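UPF0141 protein yjdB (Campylobacter jejuni subsp. jejuni HB93-13, PDB 4TN0) probably transfers phosphoethanolamine to its acceptors in the periplasm, through a zinc-binding domain of the alkaline phosphatase-like fold. Local coordinates at residues P159-R164 with E229-N234; L22-T27 with V67-M72. All coordinates share one frame; numbering follows the deposited sequence.

Contact 1 of 2, residues P159-R164 with E229-N234; sequences PTYYKR and ESLGEN
The phenol of Tyr161 and the carboxylate of Glu229 meet nearly at right angles, their planes 85° apart. Glu229 OE2 sits beside the ring, close to its plane; over one face, displaced to the ring's margin, stands the carbonyl carbon of Pro159, 4.1 Å above the plane. Tyr161 OH donates a very short hydrogen bond, 2.5 Å, to Glu229 OE2. The two side chains reach for each other head-on: the ring projects from a 3-10 turn, and the glutamate extends to meet it with CG anti to its backbone N (chi1 -174°) and a bend at chi2. Glu229 OE1 is hydrogen-bonded to His239 ND1, so both carboxylate oxygens are engaged, which should restrain the rotation of the group. The contact joins the long loop between strand 146-152 and helix 186-211 to the short strand 230-231 of a two-stranded antiparallel hairpin, both accessory to the main sheet of this alkaline phosphatase-like domain. Leu231 CD2 approaches the ring obliquely, 4.1 Å from Tyr161 CZ, and its side chain also rests on Ile190 and Tyr193 of helix 186-211. Tyrosine suits this place because its flat body packs against apolar neighbours such as Leu238 while its hydroxyl serves a buried acid. Within 229-234, Leu231 N donates to Glu233 OE1 (2.9 Å), and Glu233 OE2 forms a salt bridge with Arg29.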
# COMPACT_ATOMS: atom_id res chain seq x y z
N PRO A 159 6.20 18.12 -2.54
CA PRO A 159 6.51 18.56 -3.92
C PRO A 159 7.91 18.24 -4.45
O PRO A 159 8.14 18.39 -5.67
CB PRO A 159 6.32 20.07 -3.83
CG PRO A 159 6.72 20.38 -2.43
CD PRO A 159 6.20 19.25 -1.60
N THR A 160 8.82 17.77 -3.60
CA THR A 160 10.17 17.42 -4.04
C THR A 160 10.26 16.00 -4.62
O THR A 160 11.06 15.18 -4.14
CB THR A 160 11.20 17.50 -2.89
OG1 THR A 160 10.78 16.65 -1.82
CG2 THR A 160 11.37 18.93 -2.40
N TYR A 161 9.44 15.72 -5.64
CA TYR A 161 9.40 14.40 -6.27
C TYR A 161 10.76 13.87 -6.72
O TYR A 161 11.04 12.68 -6.58
CB TYR A 161 8.48 14.43 -7.48
CG TYR A 161 7.09 14.94 -7.23
CD1 TYR A 161 6.19 14.17 -6.52
CD2 TYR A 161 6.65 16.15 -7.76
CE1 TYR A 161 4.89 14.61 -6.28
CE2 TYR A 161 5.35 16.61 -7.54
CZ TYR A 161 4.47 15.82 -6.80
OH TYR A 161 3.17 16.22 -6.55
N TYR A 162 11.58 14.75 -7.27
CA TYR A 162 12.86 14.36 -7.87
C TYR A 162 13.81 13.80 -6.82
O TYR A 162 14.82 13.19 -7.17
CB TYR A 162 13.50 15.57 -8.57
CG TYR A 162 13.98 16.62 -7.62
CD1 TYR A 162 13.11 17.56 -7.10
CD2 TYR A 162 15.31 16.67 -7.22
CE1 TYR A 162 13.53 18.52 -6.21
CE2 TYR A 162 15.76 17.64 -6.33
CZ TYR A 162 14.87 18.56 -5.83
OH TYR A 162 15.29 19.53 -4.95
N LYS A 163 13.50 13.99 -5.54
CA LYS A 163 14.36 13.48 -4.48
C LYS A 163 13.98 12.07 -4.05
O LYS A 163 14.62 11.51 -3.18
CB LYS A 163 14.29 14.39 -3.25
CG LYS A 163 15.00 15.75 -3.35
CD LYS A 163 14.73 16.49 -2.05
CE LYS A 163 15.59 17.68 -1.79
NZ LYS A 163 15.15 18.23 -0.46
N ARG A 164 12.95 11.50 -4.64
CA ARG A 164 12.43 10.21 -4.16
C ARG A 164 13.18 9.02 -4.75
O ARG A 164 13.15 7.92 -4.20
CB ARG A 164 10.93 10.08 -4.49
CG ARG A 164 10.03 11.19 -3.91
CD ARG A 164 9.75 11.00 -2.42
NE ARG A 164 10.80 11.53 -1.57
CZ ARG A 164 10.89 12.79 -1.13
NH1 ARG A 164 11.91 13.14 -0.36
NH2 ARG A 164 9.96 13.68 -1.46
N GLU A 229 -2.70 12.00 -6.34
CA GLU A 229 -1.98 13.28 -6.40
C GLU A 229 -2.43 14.06 -7.62
O GLU A 229 -2.67 13.47 -8.67
CB GLU A 229 -0.47 13.06 -6.46
CG GLU A 229 0.36 14.35 -6.39
CD GLU A 229 0.60 14.82 -4.96
OE1 GLU A 229 -0.26 14.55 -4.06
OE2 GLU A 229 1.66 15.46 -4.75
N SER A 230 -2.55 15.37 -7.47
CA SER A 230 -2.77 16.26 -8.62
C SER A 230 -1.44 16.84 -9.15
O SER A 230 -0.56 17.16 -8.36
CB SER A 230 -3.74 17.39 -8.25
OG SER A 230 -5.06 16.91 -8.24
N LEU A 231 -1.34 17.02 -10.46
CA LEU A 231 -0.10 17.48 -11.08
C LEU A 231 -0.33 18.70 -11.99
O LEU A 231 0.21 18.79 -13.09
CB LEU A 231 0.52 16.33 -11.89
CG LEU A 231 0.91 15.09 -11.07
CD1 LEU A 231 1.26 13.96 -12.00
CD2 LEU A 231 2.06 15.32 -10.14
N GLY A 232 -1.16 19.64 -11.53
CA GLY A 232 -1.42 20.86 -12.27
C GLY A 232 -2.68 20.84 -13.13
O GLY A 232 -3.11 21.87 -13.64
N GLU A 233 -3.25 19.66 -13.33
CA GLU A 233 -4.50 19.59 -14.06
C GLU A 233 -5.53 20.49 -13.38
O GLU A 233 -5.75 20.40 -12.17
CB GLU A 233 -5.03 18.16 -14.16
CG GLU A 233 -4.00 17.13 -14.62
CD GLU A 233 -3.33 16.41 -13.45
OE1 GLU A 233 -3.53 16.84 -12.29
OE2 GLU A 233 -2.64 15.40 -13.69
N ASN A 234 -6.13 21.39 -14.16
CA ASN A 234 -7.13 22.31 -13.66
C ASN A 234 -6.59 23.19 -12.53
O ASN A 234 -7.34 23.66 -11.66
CB ASN A 234 -8.36 21.51 -13.20
CG ASN A 234 -8.93 20.65 -14.33
OD1 ASN A 234 -9.58 21.16 -15.26
ND2 ASN A 234 -8.64 19.36 -14.29

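Contact 2 of 2, residues L22-T27 with V67-M72; sequences LVVGET and VSLPCM
Between 22-27 and 67-72, Val24 CG1 makes the contact, lying 3.8 Å from Leu69 CD1. With CG1 anti to the backbone N (chi1 176°), the valine directs this branch at the helix. Leu69 brings CD1 obliquely across it, although its CB does not itself aim at the strand. The second apolar partner, Met72 CE, stands 4.3 Å from the same methyl. Leu69 and Met72 are three residues apart and so lie on one side of the helix, where a compact, branched valine lets strand and helix approach closely, and the longer, flexible methionine brings its terminal methyl to the same group. Backbone bonds hold that turn, Cys71 N to Val67 O and Met72 N to Ser68 O, while the disulfide from Cys71 to Cys61 ties the helix to the chain preceding it. Farther out, Val150 and His152 of strand 146-152 touch Val24, and Leu281 of helix 281-288 touches Met72.

Strand 18-24 is a central parallel strand of the sheet, and the chain beyond its end carries Glu26, whose OE2 binds zinc together with Asp226, His227 and the phosphothreonine site Thr65, just before this helix. Thr27 OG1 donates to Glu26 OE2 (2.8 Å), meeting it on the anti side, 32° out of the carboxylate plane, and Asn107 ND2 bonds to Glu26 OE1, so these second-shell groups probably help to orient Glu26. On the helix side, Ser68 OG is hydrogen-bonded to the carbonyl O of the zinc ligand Asp226. Contact between strand and helix is thus purely apolar, which implies close packing without directional bonds, whereas polarity is concentrated at the neighbouring zinc site.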
# COMPACT_ATOMS: atom_id res chain seq x y z
N LEU A 22 3.01 -6.35 3.46
CA LEU A 22 2.05 -5.29 3.13
C LEU A 22 2.81 -4.01 2.85
O LEU A 22 3.46 -3.46 3.74
CB LEU A 22 1.07 -5.07 4.28
CG LEU A 22 0.02 -3.98 4.12
CD1 LEU A 22 -0.95 -4.32 3.00
CD2 LEU A 22 -0.72 -3.80 5.43
N VAL A 23 2.74 -3.51 1.63
CA VAL A 23 3.45 -2.27 1.37
C VAL A 23 2.48 -1.10 1.27
O VAL A 23 1.66 -1.04 0.34
CB VAL A 23 4.31 -2.36 0.10
CG1 VAL A 23 5.05 -1.04 -0.10
CG2 VAL A 23 5.33 -3.47 0.26
N VAL A 24 2.55 -0.20 2.25
CA VAL A 24 1.77 1.04 2.24
C VAL A 24 2.51 2.15 1.50
O VAL A 24 3.53 2.69 1.97
CB VAL A 24 1.43 1.52 3.67
CG1 VAL A 24 0.69 2.86 3.64
CG2 VAL A 24 0.65 0.45 4.43
N GLY A 25 2.00 2.49 0.33
CA GLY A 25 2.62 3.50 -0.50
C GLY A 25 2.31 4.93 -0.11
O GLY A 25 1.83 5.24 1.00
N GLU A 26 2.63 5.84 -1.01
CA GLU A 26 2.52 7.25 -0.69
C GLU A 26 2.36 8.04 -1.99
O GLU A 26 3.24 8.00 -2.86
CB GLU A 26 3.75 7.72 0.10
CG GLU A 26 3.79 9.23 0.33
CD GLU A 26 2.67 9.69 1.23
OE1 GLU A 26 2.82 9.66 2.47
OE2 GLU A 26 1.60 10.04 0.68
N THR A 27 1.21 8.71 -2.12
CA THR A 27 0.94 9.71 -3.15
C THR A 27 0.82 9.12 -4.58
O THR A 27 0.48 9.82 -5.56
CB THR A 27 2.06 10.83 -3.07
OG1 THR A 27 2.02 11.44 -1.76
CG2 THR A 27 1.91 11.89 -4.12
N VAL A 67 -5.96 10.92 7.13
CA VAL A 67 -7.23 10.22 7.08
C VAL A 67 -7.02 8.83 6.52
O VAL A 67 -7.42 7.85 7.14
CB VAL A 67 -8.28 10.98 6.22
CG1 VAL A 67 -9.53 10.13 6.01
CG2 VAL A 67 -8.64 12.30 6.88
N SER A 68 -6.38 8.73 5.35
CA SER A 68 -6.21 7.44 4.68
C SER A 68 -5.52 6.37 5.51
O SER A 68 -5.99 5.24 5.59
CB SER A 68 -5.43 7.60 3.38
OG SER A 68 -6.27 8.04 2.35
N LEU A 69 -4.38 6.70 6.11
CA LEU A 69 -3.60 5.65 6.75
C LEU A 69 -4.35 5.02 7.96
O LEU A 69 -4.49 3.81 8.01
CB LEU A 69 -2.21 6.19 7.13
CG LEU A 69 -1.17 5.20 7.65
CD1 LEU A 69 -1.09 3.91 6.83
CD2 LEU A 69 0.20 5.88 7.75
N PRO A 70 -4.86 5.83 8.91
CA PRO A 70 -5.63 5.21 10.00
C PRO A 70 -6.92 4.52 9.51
O PRO A 70 -7.22 3.43 9.93
CB PRO A 70 -5.98 6.38 10.93
CG PRO A 70 -5.01 7.45 10.59
CD PRO A 70 -4.73 7.29 9.11
N CYS A 71 -7.64 5.15 8.60
CA CYS A 71 -8.89 4.60 8.12
C CYS A 71 -8.75 3.23 7.45
O CYS A 71 -9.54 2.30 7.74
CB CYS A 71 -9.55 5.57 7.14
SG CYS A 71 -11.07 4.98 6.46
N MET A 72 -7.74 3.08 6.60
CA MET A 72 -7.59 1.83 5.85
C MET A 72 -7.32 0.66 6.83
O MET A 72 -7.70 -0.47 6.56
CB MET A 72 -6.49 1.93 4.77
CG MET A 72 -5.05 1.77 5.24
SD MET A 72 -3.82 1.63 3.89
CE MET A 72 -3.58 3.36 3.40

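Both contacts are buried, yet they differ in depth: contact 2 lies about 6 Å from the centre of the chain and contact 1 about 19 Å, measured between centres. Contact 2 joins a strand of the main sheet to a helix and relies on aliphatic packing; contact 1 joins a long loop to the start of a short two-stranded hairpin and relies chiefly on a hydrogen bond to a carboxylate. They share no helix or strand, but the zinc surroundings bring them together, since Glu229 CD packs 3.3 Å from Thr27 CG2. Strand 146-152 touches Val24 and Leu69 of contact 2, and the loop that follows it carries 159-164.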